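Local coordinates for intradiol ring-cleavage dioxygenase (Streptomyces sp. SirexAA-E, PDB 4ILV), which probably uses a non-haem iron(III) centre to cleave catechol-type aromatic rings between their two hydroxyls with dioxygen, as intradiol dioxygenases do, at residues 61-69 against 172-180. Sequence-based numbering, arbitrary orientation.
Sequences PGVPLTVSG and AGPGREGTF
Strands 64-69 and 175-179 run parallel, their short axes 4.6 Å apart and 16° from alignment, joined by five backbone hydrogen bonds, the last of them from F180 N. The donors alternate between the two segments: R176, T66, G178, S68 and F180 each give their N-H; the shortest bond, G178 N to T66 O (2.7 Å), is nearly straight at 168°. P64 lacks an N-H but gives its carbonyl to R176 N, which is all that the bonding to 172-180 asks of it. At G175 a side chain would collide with P64 O, and at G178 a CB would press on V67 CG2. With CG anti to its backbone N (chi1 171°), L65 brings CD1 over the R176 backbone, 3.6 Å from R176 O, and alongside R176 CB. The pair forms the parallel centre of a mixed sheet in the intradiol dioxygenase β-sandwich, flanked by strands 113-119 and 168-172. On the face bearing L65 and V67, these aliphatic side chains are buried, L65 also meeting F149. R176 passes its NE obliquely by V63 CG1, 4.0 Å away. The other face is polar: one water links S68 OG to G178 O, another donates to S68 O and lies 2.9 Å from T179 OG1, and E177 turns its carboxylate to a salt bridge with R170.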
ATOM      1  N   PRO A  61      -6.171   0.552 -17.639  1.00 32.16           N
ATOM      2  CA  PRO A  61      -6.293   2.017 -17.699  1.00 28.03           C
ATOM      3  C   PRO A  61      -5.812   2.684 -16.398  1.00 24.56           C
ATOM      4  O   PRO A  61      -5.996   2.125 -15.312  1.00 27.36           O
ATOM      5  CB  PRO A  61      -7.789   2.241 -17.883  1.00 31.01           C
ATOM      6  CG  PRO A  61      -8.422   1.009 -17.307  1.00 40.33           C
ATOM      7  CD  PRO A  61      -7.481  -0.117 -17.624  1.00 39.20           C
ATOM      8  N   GLY A  62      -5.188   3.855 -16.518  1.00 24.53           N
ATOM      9  CA  GLY A  62      -4.766   4.606 -15.352  1.00 27.29           C
ATOM     10  C   GLY A  62      -3.324   5.039 -15.452  1.00 30.32           C
ATOM     11  O   GLY A  62      -2.614   4.654 -16.378  1.00 34.93           O
ATOM     12  N   VAL A  63      -2.897   5.853 -14.494  1.00 24.81           N
ATOM     13  CA  VAL A  63      -1.528   6.328 -14.435  1.00 25.08           C
ATOM     14  C   VAL A  63      -0.644   5.283 -13.750  1.00 18.21           C
ATOM     15  O   VAL A  63      -0.864   4.953 -12.580  1.00 23.20           O
ATOM     16  CB  VAL A  63      -1.451   7.665 -13.670  1.00 27.16           C
ATOM     17  CG1 VAL A  63      -0.009   8.127 -13.564  1.00 22.56           C
ATOM     18  CG2 VAL A  63      -2.334   8.741 -14.375  1.00 26.01           C
ATOM     19  N   PRO A  64       0.342   4.733 -14.486  1.00 19.59           N
ATOM     20  CA  PRO A  64       1.215   3.703 -13.907  1.00 19.71           C
ATOM     21  C   PRO A  64       1.843   4.188 -12.607  1.00 20.95           C
ATOM     22  O   PRO A  64       2.259   5.346 -12.515  1.00 25.73           O
ATOM     23  CB  PRO A  64       2.306   3.517 -14.971  1.00 23.36           C
ATOM     24  CG  PRO A  64       1.629   3.901 -16.260  1.00 31.31           C
ATOM     25  CD  PRO A  64       0.662   5.005 -15.900  1.00 22.89           C
ATOM     26  N   LEU A  65       1.904   3.301 -11.626  1.00 19.86           N
ATOM     27  CA  LEU A  65       2.490   3.596 -10.340  1.00 22.78           C
ATOM     28  C   LEU A  65       3.191   2.339  -9.862  1.00 23.81           C
ATOM     29  O   LEU A  65       2.575   1.276  -9.793  1.00 19.42           O
ATOM     30  CB  LEU A  65       1.403   3.977  -9.327  1.00 22.73           C
ATOM     31  CG  LEU A  65       1.867   4.116  -7.862  1.00 18.16           C
ATOM     32  CD1 LEU A  65       2.833   5.294  -7.760  1.00 15.06           C
ATOM     33  CD2 LEU A  65       0.669   4.301  -6.925  1.00 19.23           C
ATOM     34  N   THR A  66       4.485   2.447  -9.570  1.00 20.62           N
ATOM     35  CA  THR A  66       5.176   1.394  -8.819  1.00 17.53           C
ATOM     36  C   THR A  66       5.527   1.950  -7.440  1.00 22.73           C
ATOM     37  O   THR A  66       6.089   3.039  -7.324  1.00 23.67           O
ATOM     38  CB  THR A  66       6.451   0.904  -9.515  1.00 21.86           C
ATOM     39  OG1 THR A  66       6.104   0.204 -10.712  1.00 28.37           O
ATOM     40  CG2 THR A  66       7.231  -0.057  -8.600  1.00 22.94           C
ATOM     41  N   VAL A  67       5.136   1.226  -6.401  1.00 22.38           N
ATOM     42  CA  VAL A  67       5.474   1.585  -5.033  1.00 21.72           C
ATOM     43  C   VAL A  67       6.496   0.561  -4.511  1.00 25.20           C
ATOM     44  O   VAL A  67       6.294  -0.654  -4.637  1.00 18.86           O
ATOM     45  CB  VAL A  67       4.222   1.591  -4.129  1.00 22.26           C
ATOM     46  CG1 VAL A  67       4.577   1.985  -2.683  1.00 19.40           C
ATOM     47  CG2 VAL A  67       3.142   2.522  -4.717  1.00 19.51           C
ATOM     48  N   SER A  68       7.586   1.043  -3.920  1.00 18.98           N
ATOM     49  CA  SER A  68       8.592   0.128  -3.375  1.00 19.07           C
ATOM     50  C   SER A  68       9.225   0.652  -2.077  1.00 22.34           C
ATOM     51  O   SER A  68       9.097   1.825  -1.741  1.00 23.41           O
ATOM     52  CB  SER A  68       9.677  -0.151  -4.413  1.00 19.12           C
ATOM     53  OG  SER A  68      10.442   1.019  -4.658  1.00 25.66           O
ATOM     54  N   GLY A  69       9.890  -0.239  -1.343  1.00 22.70           N
ATOM     55  CA  GLY A  69      10.538   0.140  -0.100  1.00 23.66           C
ATOM     56  C   GLY A  69      10.984  -1.084   0.679  1.00 27.68           C
ATOM     57  O   GLY A  69      11.181  -2.155   0.108  1.00 29.86           O
ATOM     58  N   ALA A 172       7.926   9.399 -13.200  1.00 39.50           N
ATOM     59  CA  ALA A 172       8.734   8.433 -13.917  1.00 32.83           C
ATOM     60  C   ALA A 172       8.023   8.234 -15.259  1.00 38.26           C
ATOM     61  O   ALA A 172       7.098   7.419 -15.372  1.00 42.00           O
ATOM     62  CB  ALA A 172       8.812   7.126 -13.147  1.00 35.91           C
ATOM     63  N   GLY A 173       8.440   9.012 -16.254  1.00 55.14           N
ATOM     64  CA  GLY A 173       7.794   9.031 -17.556  1.00 50.75           C
ATOM     65  C   GLY A 173       6.318   9.361 -17.458  1.00 45.10           C
ATOM     66  O   GLY A 173       5.922  10.284 -16.744  1.00 44.42           O
ATOM     67  N   PRO A 174       5.484   8.582 -18.155  1.00 46.42           N
ATOM     68  CA  PRO A 174       4.041   8.833 -18.140  1.00 35.38           C
ATOM     69  C   PRO A 174       3.443   8.418 -16.794  1.00 34.16           C
ATOM     70  O   PRO A 174       2.280   8.690 -16.552  1.00 43.84           O
ATOM     71  CB  PRO A 174       3.529   7.935 -19.266  1.00 43.50           C
ATOM     72  CG  PRO A 174       4.469   6.781 -19.263  1.00 52.49           C
ATOM     73  CD  PRO A 174       5.825   7.346 -18.880  1.00 53.76           C
ATOM     74  N   GLY A 175       4.232   7.773 -15.932  1.00 32.66           N
ATOM     75  CA  GLY A 175       3.728   7.313 -14.652  1.00 31.66           C
ATOM     76  C   GLY A 175       4.478   7.875 -13.456  1.00 35.57           C
ATOM     77  O   GLY A 175       5.163   8.895 -13.562  1.00 31.76           O
ATOM     78  N   ARG A 176       4.332   7.206 -12.314  1.00 30.42           N
ATOM     79  CA  ARG A 176       4.914   7.673 -11.056  1.00 29.37           C
ATOM     80  C   ARG A 176       5.575   6.552 -10.260  1.00 27.98           C
ATOM     81  O   ARG A 176       5.234   5.384 -10.418  1.00 27.60           O
ATOM     82  CB  ARG A 176       3.846   8.336 -10.189  1.00 30.27           C
ATOM     83  CG  ARG A 176       3.151   9.533 -10.823  1.00 32.44           C
ATOM     84  CD  ARG A 176       2.100  10.046  -9.876  1.00 45.08           C
ATOM     85  NE  ARG A 176       0.970  10.618 -10.593  1.00 55.23           N
ATOM     86  CZ  ARG A 176      -0.121  11.098 -10.000  1.00 58.26           C
ATOM     87  NH1 ARG A 176      -0.233  11.059  -8.671  1.00 57.10           N
ATOM     88  NH2 ARG A 176      -1.105  11.598 -10.741  1.00 54.88           N
ATOM     89  N   GLU A 177       6.489   6.948  -9.372  1.00 27.80           N
ATOM     90  CA  GLU A 177       7.261   6.050  -8.519  1.00 30.35           C
ATOM     91  C   GLU A 177       7.031   6.405  -7.064  1.00 30.62           C
ATOM     92  O   GLU A 177       7.391   7.512  -6.643  1.00 27.71           O
ATOM     93  CB  GLU A 177       8.756   6.290  -8.721  1.00 34.54           C
ATOM     94  CG  GLU A 177       9.394   5.580  -9.848  1.00 45.97           C
ATOM     95  CD  GLU A 177      10.897   5.698  -9.788  1.00 40.94           C
ATOM     96  OE1 GLU A 177      11.425   6.825  -9.613  1.00 45.05           O
ATOM     97  OE2 GLU A 177      11.556   4.648  -9.873  1.00 51.70           O
ATOM     98  N   GLY A 178       6.488   5.468  -6.294  1.00 25.88           N
ATOM     99  CA  GLY A 178       6.280   5.676  -4.872  1.00 25.86           C
ATOM    100  C   GLY A 178       7.334   4.990  -4.013  1.00 27.80           C
ATOM    101  O   GLY A 178       7.794   3.889  -4.334  1.00 29.14           O
ATOM    102  N   THR A 179       7.693   5.651  -2.910  1.00 27.32           N
ATOM    103  CA  THR A 179       8.685   5.172  -1.950  1.00 28.13           C
ATOM    104  C   THR A 179       8.108   5.244  -0.536  1.00 29.43           C
ATOM    105  O   THR A 179       7.646   6.308  -0.092  1.00 26.88           O
ATOM    106  CB  THR A 179       9.951   6.057  -1.982  1.00 29.73           C
ATOM    107  OG1 THR A 179      10.689   5.811  -3.185  1.00 37.26           O
ATOM    108  CG2 THR A 179      10.831   5.771  -0.798  1.00 29.97           C
ATOM    109  N   PHE A 180       8.133   4.116   0.166  1.00 27.31           N
ATOM    110  CA  PHE A 180       7.633   4.047   1.534  1.00 33.23           C
ATOM    111  C   PHE A 180       8.276   2.890   2.275  1.00 34.12           C
ATOM    112  O   PHE A 180       8.346   1.781   1.752  1.00 29.71           O
ATOM    113  CB  PHE A 180       6.100   3.897   1.573  1.00 26.74           C
ATOM    114  CG  PHE A 180       5.524   3.971   2.973  1.00 31.49           C
ATOM    115  CD1 PHE A 180       5.216   5.200   3.549  1.00 28.52           C
ATOM    116  CD2 PHE A 180       5.305   2.813   3.714  1.00 26.91           C
ATOM    117  CE1 PHE A 180       4.698   5.269   4.840  1.00 36.52           C
ATOM    118  CE2 PHE A 180       4.778   2.870   5.005  1.00 29.83           C
ATOM    119  CZ  PHE A 180       4.481   4.096   5.570  1.00 35.10           C
TER
HETATM  120  O   HOH W   1       9.041   2.369  -6.561  1.00 28.68           O
HETATM  121  O   HOH W   2      11.710   3.196  -2.527  1.00 40.72           O